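Side-chain contacts in epidermin leader peptide processing serine protease EpiP (Staphylococcus aureus subsp. aureus, PDB 3QFH), which probably cleaves the leader peptide from the precursor of the lantibiotic epidermin, acting as a subtilisin-like serine endopeptidase: residues 113-118 and 190-195; 180-185 and 198-203; 346-349 and 355-358; 97-100 and 105-108. One frame throughout, in Å; residues are numbered along the deposited sequence.

Overall arrangement
Contacts 1, 2 and 4 touch one another, whereas contact 3 stands apart at the surface, its nearest atoms about 12 Å from those of contact 2. Contact 2 lies deepest, helix against central sheet, and packs a serine against a phenylalanine face (CH-pi) and a methionine methyl. Contact 1 is also buried but turns on a tyrosine hydroxyl bonded to a backbone carbonyl; its 190-195 loop continues from the helix of contact 2 and pairs with it through the backbone. Contact 4, partly buried, sets an asparagine amide over a phenylalanine, and its M105 also packs against contact 1. In contact 3 a leucine covers a tryptophan whose N-H binds a glutamate.

Contact 1 (113-118 and 190-195); sequences ASYDDL and KLIGVA
Y115 drives its phenol into the 190-195 loop, and the hydroxyl is what lands: OH donates to the carbonyl oxygen of G193 over 2.6 Å. The donor stands above the carbonyl plane, 46° out of it, with a C=O...donor angle of 132°. Seen from the ring, G193 O lies at the edge, near the plane. Y115 CB already points at the loop, and chi1 of -65°, with CG anti to the carbonyl carbon, carries the ring on to it. I192 slides past it in the opposite direction and uses its CG2 methyl, which comes within 3.5 Å of Y115 CZ and approaches the ring obliquely. The pairing joins two connections of the subtilisin-like fold: the 3-10 turn 113-116, between helix 103-108 and strand 126-130, and the loop that leads from helix 177-186 to strand 200-204. V194 adds mainly backbone, its O lying 3.8 Å from Y115 CE1. The V194 side chain heads away from the tyrosine and packs on V435 of helix 435-439 and on L395 and K388 of helix 382-400. At its start the segment is tied down by D139, whose carboxylate accepts from the backbone N of both K190 and L191.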
loop_
_atom_site.group_PDB
_atom_site.type_symbol
_atom_site.label_atom_id
_atom_site.label_comp_id
_atom_site.label_asym_id
_atom_site.label_seq_id
_atom_site.Cartn_x
_atom_site.Cartn_y
_atom_site.Cartn_z
ATOM N N ALA A 113 -8.451 -25.240 -3.649
ATOM C CA ALA A 113 -8.782 -26.084 -2.487
ATOM C C ALA A 113 -8.818 -25.307 -1.166
ATOM O O ALA A 113 -9.570 -25.666 -0.279
ATOM C CB ALA A 113 -7.822 -27.270 -2.369
ATOM N N SER A 114 -8.027 -24.241 -1.033
ATOM C CA SER A 114 -8.027 -23.502 0.221
ATOM C C SER A 114 -9.361 -22.762 0.498
ATOM O O SER A 114 -9.664 -22.453 1.668
ATOM C CB SER A 114 -6.841 -22.551 0.324
ATOM O OG SER A 114 -6.980 -21.456 -0.530
ATOM N N TYR A 115 -10.168 -22.513 -0.537
ATOM C CA TYR A 115 -11.468 -21.863 -0.312
ATOM C C TYR A 115 -12.443 -22.775 0.449
ATOM O O TYR A 115 -13.473 -22.301 0.927
ATOM C CB TYR A 115 -12.111 -21.356 -1.612
ATOM C CG TYR A 115 -11.313 -20.250 -2.267
ATOM C CD1 TYR A 115 -11.246 -18.984 -1.698
ATOM C CD2 TYR A 115 -10.620 -20.467 -3.437
ATOM C CE1 TYR A 115 -10.507 -17.970 -2.286
ATOM C CE2 TYR A 115 -9.877 -19.458 -4.028
ATOM C CZ TYR A 115 -9.826 -18.217 -3.451
ATOM O OH TYR A 115 -9.087 -17.217 -4.049
ATOM N N ASP A 116 -12.144 -24.070 0.560
ATOM C CA ASP A 116 -13.012 -24.955 1.355
ATOM C C ASP A 116 -12.612 -24.966 2.834
ATOM O O ASP A 116 -13.291 -25.564 3.648
ATOM C CB ASP A 116 -13.014 -26.371 0.777
ATOM C CG ASP A 116 -13.593 -26.414 -0.637
ATOM O OD1 ASP A 116 -14.683 -25.834 -0.849
ATOM O OD2 ASP A 116 -12.964 -27.018 -1.533
ATOM N N ASP A 117 -11.517 -24.284 3.162
ATOM C CA ASP A 117 -10.995 -24.200 4.526
ATOM C C ASP A 117 -11.109 -22.776 5.091
ATOM O O ASP A 117 -10.447 -22.450 6.068
ATOM C CB ASP A 117 -9.515 -24.610 4.517
ATOM C CG ASP A 117 -9.296 -26.016 3.940
ATOM O OD1 ASP A 117 -10.093 -26.909 4.271
ATOM O OD2 ASP A 117 -8.333 -26.226 3.169
ATOM N N LEU A 118 -11.921 -21.921 4.472
ATOM C CA LEU A 118 -12.070 -20.540 4.951
ATOM C C LEU A 118 -12.739 -20.511 6.323
ATOM O O LEU A 118 -13.499 -21.411 6.638
ATOM C CB LEU A 118 -12.918 -19.709 3.994
ATOM C CG LEU A 118 -12.334 -19.413 2.610
ATOM C CD1 LEU A 118 -13.384 -18.739 1.739
ATOM C CD2 LEU A 118 -11.096 -18.562 2.724
ATOM N N LYS A 190 -17.171 -13.489 -10.803
ATOM C CA LYS A 190 -16.537 -14.251 -11.874
ATOM C C LYS A 190 -15.085 -14.448 -11.474
ATOM O O LYS A 190 -14.547 -15.543 -11.597
ATOM C CB LYS A 190 -16.686 -13.548 -13.223
ATOM C CG LYS A 190 -18.160 -13.444 -13.657
ATOM C CD LYS A 190 -18.400 -12.545 -14.868
ATOM C CE LYS A 190 -18.030 -13.218 -16.179
ATOM N NZ LYS A 190 -16.583 -13.427 -16.323
ATOM N N LEU A 191 -14.472 -13.383 -10.958
ATOM C CA LEU A 191 -13.120 -13.434 -10.431
ATOM C C LEU A 191 -13.201 -13.664 -8.899
ATOM O O LEU A 191 -14.141 -13.188 -8.242
ATOM C CB LEU A 191 -12.426 -12.104 -10.679
ATOM C CG LEU A 191 -10.916 -12.123 -10.618
ATOM C CD1 LEU A 191 -10.423 -12.584 -12.001
ATOM C CD2 LEU A 191 -10.345 -10.742 -10.285
ATOM N N ILE A 192 -12.223 -14.380 -8.340
ATOM C CA ILE A 192 -12.166 -14.626 -6.890
ATOM C C ILE A 192 -10.864 -14.075 -6.278
ATOM O O ILE A 192 -9.785 -14.376 -6.748
ATOM C CB ILE A 192 -12.202 -16.129 -6.562
ATOM C CG1 ILE A 192 -13.328 -16.841 -7.335
ATOM C CG2 ILE A 192 -12.314 -16.319 -5.066
ATOM C CD1 ILE A 192 -14.682 -16.341 -7.040
ATOM N N GLY A 193 -10.982 -13.261 -5.242
ATOM C CA GLY A 193 -9.806 -12.741 -4.533
ATOM C C GLY A 193 -9.321 -13.714 -3.472
ATOM O O GLY A 193 -9.846 -14.828 -3.339
ATOM N N VAL A 194 -8.337 -13.294 -2.688
ATOM C CA VAL A 194 -7.772 -14.168 -1.658
ATOM C C VAL A 194 -8.737 -14.347 -0.511
ATOM O O VAL A 194 -8.852 -15.435 0.020
ATOM C CB VAL A 194 -6.390 -13.625 -1.135
ATOM C CG1 VAL A 194 -5.838 -14.497 0.027
ATOM C CG2 VAL A 194 -5.405 -13.570 -2.278
ATOM N N ALA A 195 -9.470 -13.288 -0.172
ATOM C CA ALA A 195 -10.388 -13.282 0.957
ATOM C C ALA A 195 -11.783 -12.877 0.490
ATOM O O ALA A 195 -12.234 -11.770 0.776
ATOM C CB ALA A 195 -9.857 -12.282 2.053
#

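Contact 2 (180-185 and 198-203); sequences MVSGQT and NKFTMY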
loop_
_atom_site.group_PDB
_atom_site.type_symbol
_atom_site.label_atom_id
_atom_site.label_comp_id
_atom_site.label_asym_id
_atom_site.label_seq_id
_atom_site.Cartn_x
_atom_site.Cartn_y
_atom_site.Cartn_z
ATOM N N MET A 180 -8.179 -2.510 -9.284
ATOM C CA MET A 180 -7.402 -3.712 -9.590
ATOM C C MET A 180 -6.902 -4.365 -8.308
ATOM O O MET A 180 -6.904 -5.586 -8.170
ATOM C CB MET A 180 -6.209 -3.352 -10.474
ATOM C CG MET A 180 -6.576 -2.703 -11.801
ATOM S SD MET A 180 -5.112 -2.293 -12.739
ATOM C CE MET A 180 -5.708 -1.103 -13.943
ATOM N N VAL A 181 -6.475 -3.525 -7.370
ATOM C CA VAL A 181 -5.980 -3.984 -6.103
ATOM C C VAL A 181 -7.105 -4.622 -5.299
ATOM O O VAL A 181 -6.926 -5.678 -4.720
ATOM C CB VAL A 181 -5.297 -2.822 -5.300
ATOM C CG1 VAL A 181 -5.060 -3.230 -3.855
ATOM C CG2 VAL A 181 -3.964 -2.400 -5.976
ATOM N N SER A 182 -8.259 -3.977 -5.264
ATOM C CA SER A 182 -9.399 -4.482 -4.496
ATOM C C SER A 182 -9.852 -5.849 -4.945
ATOM O O SER A 182 -10.331 -6.657 -4.133
ATOM C CB SER A 182 -10.558 -3.508 -4.599
ATOM O OG SER A 182 -10.155 -2.247 -4.117
ATOM N N GLY A 183 -9.737 -6.106 -6.242
ATOM C CA GLY A 183 -10.101 -7.406 -6.777
ATOM C C GLY A 183 -9.231 -8.524 -6.233
ATOM O O GLY A 183 -9.733 -9.637 -5.967
ATOM N N GLN A 184 -7.941 -8.237 -6.027
ATOM C CA GLN A 184 -7.011 -9.237 -5.516
ATOM C C GLN A 184 -7.306 -9.644 -4.073
ATOM O O GLN A 184 -7.078 -10.788 -3.702
ATOM C CB GLN A 184 -5.560 -8.777 -5.651
ATOM C CG GLN A 184 -5.091 -8.651 -7.137
ATOM C CD GLN A 184 -5.200 -9.971 -7.891
ATOM O OE1 GLN A 184 -4.392 -10.868 -7.713
ATOM N NE2 GLN A 184 -6.191 -10.076 -8.742
ATOM N N THR A 185 -7.840 -8.729 -3.278
ATOM C CA THR A 185 -8.161 -9.049 -1.898
ATOM C C THR A 185 -9.580 -9.562 -1.750
ATOM O O THR A 185 -9.824 -10.493 -0.995
ATOM C CB THR A 185 -8.082 -7.804 -0.940
ATOM O OG1 THR A 185 -8.972 -6.779 -1.385
ATOM C CG2 THR A 185 -6.703 -7.238 -0.840
ATOM N N ASN A 198 -14.501 -11.399 3.161
ATOM C CA ASN A 198 -14.137 -10.252 3.987
ATOM C C ASN A 198 -14.525 -8.935 3.334
ATOM O O ASN A 198 -14.445 -8.773 2.108
ATOM C CB ASN A 198 -12.618 -10.213 4.281
ATOM C CG ASN A 198 -12.174 -11.317 5.228
ATOM O OD1 ASN A 198 -12.007 -12.464 4.825
ATOM N ND2 ASN A 198 -11.961 -10.961 6.498
ATOM N N LYS A 199 -14.924 -7.982 4.157
ATOM C CA LYS A 199 -15.242 -6.653 3.666
ATOM C C LYS A 199 -13.935 -5.891 3.535
ATOM O O LYS A 199 -12.981 -6.127 4.305
ATOM C CB LYS A 199 -16.143 -5.889 4.634
ATOM C CG LYS A 199 -17.428 -6.588 5.045
ATOM C CD LYS A 199 -18.294 -6.934 3.849
ATOM C CE LYS A 199 -19.551 -7.681 4.291
ATOM N NZ LYS A 199 -20.413 -8.121 3.157
ATOM N N PHE A 200 -13.878 -5.001 2.549
ATOM C CA PHE A 200 -12.741 -4.143 2.368
ATOM C C PHE A 200 -13.238 -2.712 2.457
ATOM O O PHE A 200 -14.421 -2.410 2.199
ATOM C CB PHE A 200 -11.995 -4.419 1.059
ATOM C CG PHE A 200 -12.696 -3.923 -0.175
ATOM C CD1 PHE A 200 -12.362 -2.696 -0.728
ATOM C CD2 PHE A 200 -13.672 -4.692 -0.794
ATOM C CE1 PHE A 200 -12.988 -2.243 -1.866
ATOM C CE2 PHE A 200 -14.299 -4.247 -1.945
ATOM C CZ PHE A 200 -13.967 -3.021 -2.473
ATOM N N THR A 201 -12.333 -1.844 2.866
ATOM C CA THR A 201 -12.621 -0.446 3.029
ATOM C C THR A 201 -11.595 0.276 2.203
ATOM O O THR A 201 -10.399 0.048 2.366
ATOM C CB THR A 201 -12.476 -0.013 4.497
ATOM O OG1 THR A 201 -13.259 -0.868 5.330
ATOM C CG2 THR A 201 -12.943 1.398 4.677
ATOM N N MET A 202 -12.047 1.144 1.314
ATOM C CA MET A 202 -11.135 1.880 0.459
ATOM C C MET A 202 -10.877 3.240 1.068
ATOM O O MET A 202 -11.793 3.877 1.571
ATOM C CB MET A 202 -11.719 2.003 -0.954
ATOM C CG MET A 202 -10.972 2.954 -1.921
ATOM S SD MET A 202 -9.267 2.510 -2.264
ATOM C CE MET A 202 -9.411 0.857 -2.967
ATOM N N TYR A 203 -9.617 3.658 1.061
ATOM C CA TYR A 203 -9.248 4.998 1.498
ATOM C C TYR A 203 -8.602 5.660 0.304
ATOM O O TYR A 203 -7.485 5.317 -0.082
ATOM C CB TYR A 203 -8.341 4.969 2.717
ATOM C CG TYR A 203 -9.092 4.444 3.932
ATOM C CD1 TYR A 203 -9.783 5.306 4.765
ATOM C CD2 TYR A 203 -9.146 3.075 4.213
ATOM C CE1 TYR A 203 -10.479 4.834 5.873
ATOM C CE2 TYR A 203 -9.849 2.601 5.295
ATOM C CZ TYR A 203 -10.514 3.491 6.122
ATOM O OH TYR A 203 -11.198 3.045 7.218
#
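S182 and F200 mark the closest backbone approach, their CA atoms 7.6 Å apart, where the helix bearing 180-185 passes strand 200-204. The strand is in regular beta conformation here and alternates its side chains, so F200 points at the helix and T201 lies on the far side. The CB of S182 sits over one face of the F200 ring, 4.3 Å from the centroid and 28° off the normal, a CH-pi contact made mostly at the CE1 and CZ end. The ring is put there by a chi1 of 74°, which wedges CG between the backbone N and the carbonyl carbon. S182 OG bends back along its own helix and bonds to G178 O, one turn earlier, so this buried hydroxyl is satisfied within the helix. It can then border apolar groups: F200 CE1 at 3.6 Å and the methyl CE of M202 at 3.4 Å. M202 starts off across the interface rather than at it; bends at chi2 and chi3, both near 60°, bring its methyl to the serine. The same side chain touches residues arranged as a Ser-His-Asp triad (S383, H177, D130), consistent with the active site of a subtilase, in which the catalytic histidine begins this helix. Strand 149-150, helix 177-186 and strand 200-204 make a beta-alpha-beta crossover of the parallel sheet. Alongside, I128 of strand 126-130 packs on V181, S182 and T185; P387 of helix 382-400 meets T185, and Y203 turns to helix 213-225.

Contact 3 (346-349 and 355-358); sequences AYLN and KWMN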
loop_
_atom_site.group_PDB
_atom_site.type_symbol
_atom_site.label_atom_id
_atom_site.label_comp_id
_atom_site.label_asym_id
_atom_site.label_seq_id
_atom_site.Cartn_x
_atom_site.Cartn_y
_atom_site.Cartn_z
ATOM N N ALA A 346 8.605 -10.677 -19.037
ATOM C CA ALA A 346 9.700 -11.380 -19.728
ATOM C C ALA A 346 9.294 -11.791 -21.137
ATOM O O ALA A 346 10.035 -11.608 -22.073
ATOM C CB ALA A 346 10.156 -12.590 -18.930
ATOM N N TYR A 347 8.099 -12.349 -21.280
ATOM C CA TYR A 347 7.624 -12.760 -22.582
ATOM C C TYR A 347 7.477 -11.602 -23.550
ATOM O O TYR A 347 7.837 -11.725 -24.715
ATOM C CB TYR A 347 6.280 -13.454 -22.488
ATOM C CG TYR A 347 6.320 -14.862 -21.999
ATOM C CD1 TYR A 347 7.257 -15.787 -22.506
ATOM C CD2 TYR A 347 5.358 -15.318 -21.124
ATOM C CE1 TYR A 347 7.252 -17.102 -22.081
ATOM C CE2 TYR A 347 5.336 -16.617 -20.710
ATOM C CZ TYR A 347 6.272 -17.503 -21.179
ATOM O OH TYR A 347 6.210 -18.779 -20.729
ATOM N N LEU A 348 6.928 -10.498 -23.064
ATOM C CA LEU A 348 6.734 -9.298 -23.867
ATOM C C LEU A 348 8.065 -8.810 -24.379
ATOM O O LEU A 348 8.223 -8.539 -25.572
ATOM C CB LEU A 348 6.037 -8.204 -23.051
ATOM C CG LEU A 348 5.918 -6.813 -23.691
ATOM C CD1 LEU A 348 5.164 -6.899 -24.997
ATOM C CD2 LEU A 348 5.240 -5.842 -22.724
ATOM N N ASN A 349 9.039 -8.737 -23.483
ATOM C CA ASN A 349 10.385 -8.307 -23.868
ATOM C C ASN A 349 11.055 -9.304 -24.818
ATOM O O ASN A 349 11.841 -8.906 -25.666
ATOM C CB ASN A 349 11.250 -8.081 -22.624
ATOM C CG ASN A 349 10.707 -6.952 -21.727
ATOM O OD1 ASN A 349 10.300 -5.905 -22.217
ATOM N ND2 ASN A 349 10.715 -7.170 -20.419
ATOM N N LYS A 355 3.203 -10.903 -30.911
ATOM C CA LYS A 355 3.214 -12.281 -30.438
ATOM C C LYS A 355 2.758 -12.406 -28.981
ATOM O O LYS A 355 2.074 -13.374 -28.621
ATOM C CB LYS A 355 4.609 -12.869 -30.659
ATOM C CG LYS A 355 4.785 -14.300 -30.209
ATOM C CD LYS A 355 6.064 -14.940 -30.805
ATOM C CE LYS A 355 6.207 -16.405 -30.336
ATOM N NZ LYS A 355 7.432 -17.056 -30.848
ATOM N N TRP A 356 3.098 -11.408 -28.153
ATOM C CA TRP A 356 2.728 -11.407 -26.749
ATOM C C TRP A 356 1.213 -11.388 -26.524
ATOM O O TRP A 356 0.687 -12.145 -25.687
ATOM C CB TRP A 356 3.388 -10.203 -26.050
ATOM C CG TRP A 356 3.082 -9.996 -24.575
ATOM C CD1 TRP A 356 3.580 -10.711 -23.522
ATOM C CD2 TRP A 356 2.309 -8.932 -23.998
ATOM N NE1 TRP A 356 3.121 -10.197 -22.338
ATOM C CE2 TRP A 356 2.349 -9.097 -22.599
ATOM C CE3 TRP A 356 1.567 -7.868 -24.532
ATOM C CZ2 TRP A 356 1.679 -8.247 -21.730
ATOM C CZ3 TRP A 356 0.897 -7.029 -23.664
ATOM C CH2 TRP A 356 0.951 -7.225 -22.283
ATOM N N MET A 357 0.503 -10.538 -27.256
ATOM C CA MET A 357 -0.953 -10.416 -27.025
ATOM C C MET A 357 -1.794 -11.397 -27.831
ATOM O O MET A 357 -2.900 -11.723 -27.432
ATOM C CB MET A 357 -1.448 -8.967 -27.280
ATOM C CG MET A 357 -1.330 -8.448 -28.693
ATOM S SD MET A 357 -2.138 -6.823 -28.969
ATOM C CE MET A 357 -3.868 -7.256 -28.706
ATOM N N ASN A 358 -1.269 -11.861 -28.958
ATOM C CA ASN A 358 -2.027 -12.738 -29.854
ATOM C C ASN A 358 -1.675 -14.222 -29.796
ATOM O O ASN A 358 -2.412 -15.020 -30.341
ATOM C CB ASN A 358 -1.888 -12.256 -31.298
ATOM C CG ASN A 358 -2.524 -10.904 -31.525
ATOM O OD1 ASN A 358 -3.615 -10.609 -31.010
ATOM N ND2 ASN A 358 -1.854 -10.072 -32.311
#
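L348 N and W356 NE1 converge on one acceptor, the OE1 atom of E365, while the other oxygen of that carboxylate, OE2, accepts from Y347 N. One glutamate thus takes two backbone N-H groups from the first turn of the helix and the indole N-H from its far end, which should fix the rotation of the indole. Over the tryptophan lies L348. Its CB is 3.5 Å from the centroid of the five-membered ring and only 10° off the normal, a close CH-pi contact, nearly centred on that ring and so toward one rim of the indole as a whole. The branch methyl CD1 carries on across the same indole, 3.6 Å from W356 CD2 and nearly as close to CE3, so that the leucine spans the junction between the two rings. L348 has CG anti to its backbone N (chi1 172°), which sends the branch out along the indole. The leucine backbone is drawn in as well, with L348 N 3.4 Å from W356 CD1. Y347 adds its CB at the indole edge, in plane and 4.0 Å from W356 CD1, before its own ring turns off to meet that of Y361. The CA atoms of L348 and W356 are only 5.4 Å apart despite eight residues of separation, where a straight alpha-helix would rise about 12 Å; the chain therefore folds back on itself between them. The result is a compact helical excursion on the surface, made by 346-358 together with helix 361-365, inserted between strands 338-341 and 367-370 of the subtilase domain.

Contact 4 (97-100 and 105-108); sequences SLFS and MNKI
N106 lays its side-chain amide over one face of the F99 ring, where helix 103-108 meets the ST turn that precedes it. In that turn S97 OG accepts from F99 N at 3.0 Å and so anchors the backbone from which the phenylalanine springs. From CB the asparagine runs with CG anti to its carbonyl carbon (chi1 -81°), toward the aromatic ring. CG is the first atom to meet it, 3.8 Å from F99 CZ. Beyond, the amide forks. OD1 comes to 3.5 Å from F99 CE2, while ND2 rests 3.4 Å above the ring plane, displaced toward the rim, and the amide and ring planes are 33° apart. The same nitrogen has polar partners: its stronger bond goes to Q102 O, in the residue just ahead of the helix, and a weak one, bent to 127° at the hydrogen, reaches F99 O at 2.9 Å. The Q102 bond, more than the weak one, should set where the amide lies over the phenylalanine. M105 arrives at about a right angle to F99 and works at the edge instead of the face. There its CG lies near the ring plane, 3.9 Å from F99 CE1.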
loop_
_atom_site.group_PDB
_atom_site.type_symbol
_atom_site.label_atom_id
_atom_site.label_comp_id
_atom_site.label_asym_id
_atom_site.label_seq_id
_atom_site.Cartn_x
_atom_site.Cartn_y
_atom_site.Cartn_z
ATOM N N SER A 97 -17.365 -18.690 -14.297
ATOM C CA SER A 97 -16.162 -18.445 -13.503
ATOM C C SER A 97 -14.915 -18.201 -14.343
ATOM O O SER A 97 -14.676 -18.871 -15.324
ATOM C CB SER A 97 -15.895 -19.598 -12.524
ATOM O OG SER A 97 -14.762 -19.318 -11.709
ATOM N N LEU A 98 -14.137 -17.217 -13.932
ATOM C CA LEU A 98 -12.859 -16.914 -14.561
ATOM C C LEU A 98 -11.739 -17.469 -13.664
ATOM O O LEU A 98 -10.550 -17.316 -13.968
ATOM C CB LEU A 98 -12.678 -15.391 -14.686
ATOM C CG LEU A 98 -13.687 -14.588 -15.507
ATOM C CD1 LEU A 98 -13.364 -13.082 -15.433
ATOM C CD2 LEU A 98 -13.743 -15.066 -16.957
ATOM N N PHE A 99 -12.121 -18.113 -12.560
ATOM C CA PHE A 99 -11.135 -18.584 -11.596
ATOM C C PHE A 99 -10.053 -19.468 -12.215
ATOM O O PHE A 99 -8.906 -19.331 -11.860
ATOM C CB PHE A 99 -11.779 -19.224 -10.351
ATOM C CG PHE A 99 -10.773 -19.752 -9.371
ATOM C CD1 PHE A 99 -10.045 -18.876 -8.568
ATOM C CD2 PHE A 99 -10.520 -21.116 -9.284
ATOM C CE1 PHE A 99 -9.099 -19.348 -7.677
ATOM C CE2 PHE A 99 -9.580 -21.599 -8.390
ATOM C CZ PHE A 99 -8.855 -20.706 -7.586
ATOM N N SER A 100 -10.393 -20.317 -13.173
ATOM C CA SER A 100 -9.372 -21.185 -13.810
ATOM C C SER A 100 -8.334 -20.422 -14.659
ATOM O O SER A 100 -7.292 -20.996 -15.039
ATOM C CB SER A 100 -10.022 -22.290 -14.647
ATOM O OG SER A 100 -10.717 -21.766 -15.762
ATOM N N MET A 105 -3.828 -16.941 -8.495
ATOM C CA MET A 105 -4.716 -17.255 -7.392
ATOM C C MET A 105 -4.720 -18.776 -7.204
ATOM O O MET A 105 -4.740 -19.287 -6.075
ATOM C CB MET A 105 -6.122 -16.686 -7.694
ATOM C CG MET A 105 -6.966 -16.366 -6.475
ATOM S SD MET A 105 -6.147 -15.162 -5.358
ATOM C CE MET A 105 -6.248 -13.602 -6.217
ATOM N N ASN A 106 -4.655 -19.517 -8.305
ATOM C CA ASN A 106 -4.563 -20.964 -8.200
ATOM C C ASN A 106 -3.273 -21.421 -7.526
ATOM O O ASN A 106 -3.286 -22.353 -6.719
ATOM C CB ASN A 106 -4.710 -21.648 -9.567
ATOM C CG ASN A 106 -6.156 -21.776 -9.976
ATOM O OD1 ASN A 106 -6.723 -22.851 -9.866
ATOM N ND2 ASN A 106 -6.790 -20.664 -10.347
ATOM N N LYS A 107 -2.178 -20.743 -7.848
ATOM C CA LYS A 107 -0.867 -21.074 -7.328
ATOM C C LYS A 107 -0.824 -21.020 -5.791
ATOM O O LYS A 107 -0.258 -21.890 -5.151
ATOM C CB LYS A 107 0.165 -20.086 -7.898
ATOM C CG LYS A 107 1.595 -20.465 -7.681
ATOM C CD LYS A 107 1.939 -21.715 -8.481
ATOM C CE LYS A 107 3.369 -22.185 -8.238
ATOM N NZ LYS A 107 3.552 -22.794 -6.886
ATOM N N ILE A 108 -1.450 -20.013 -5.218
ATOM C CA ILE A 108 -1.392 -19.816 -3.775
ATOM C C ILE A 108 -2.495 -20.512 -2.979
ATOM O O ILE A 108 -2.432 -20.526 -1.760
ATOM C CB ILE A 108 -1.333 -18.310 -3.431
ATOM C CG1 ILE A 108 -2.675 -17.607 -3.688
ATOM C CG2 ILE A 108 -0.205 -17.647 -4.215
ATOM C CD1 ILE A 108 -2.695 -16.121 -3.324
#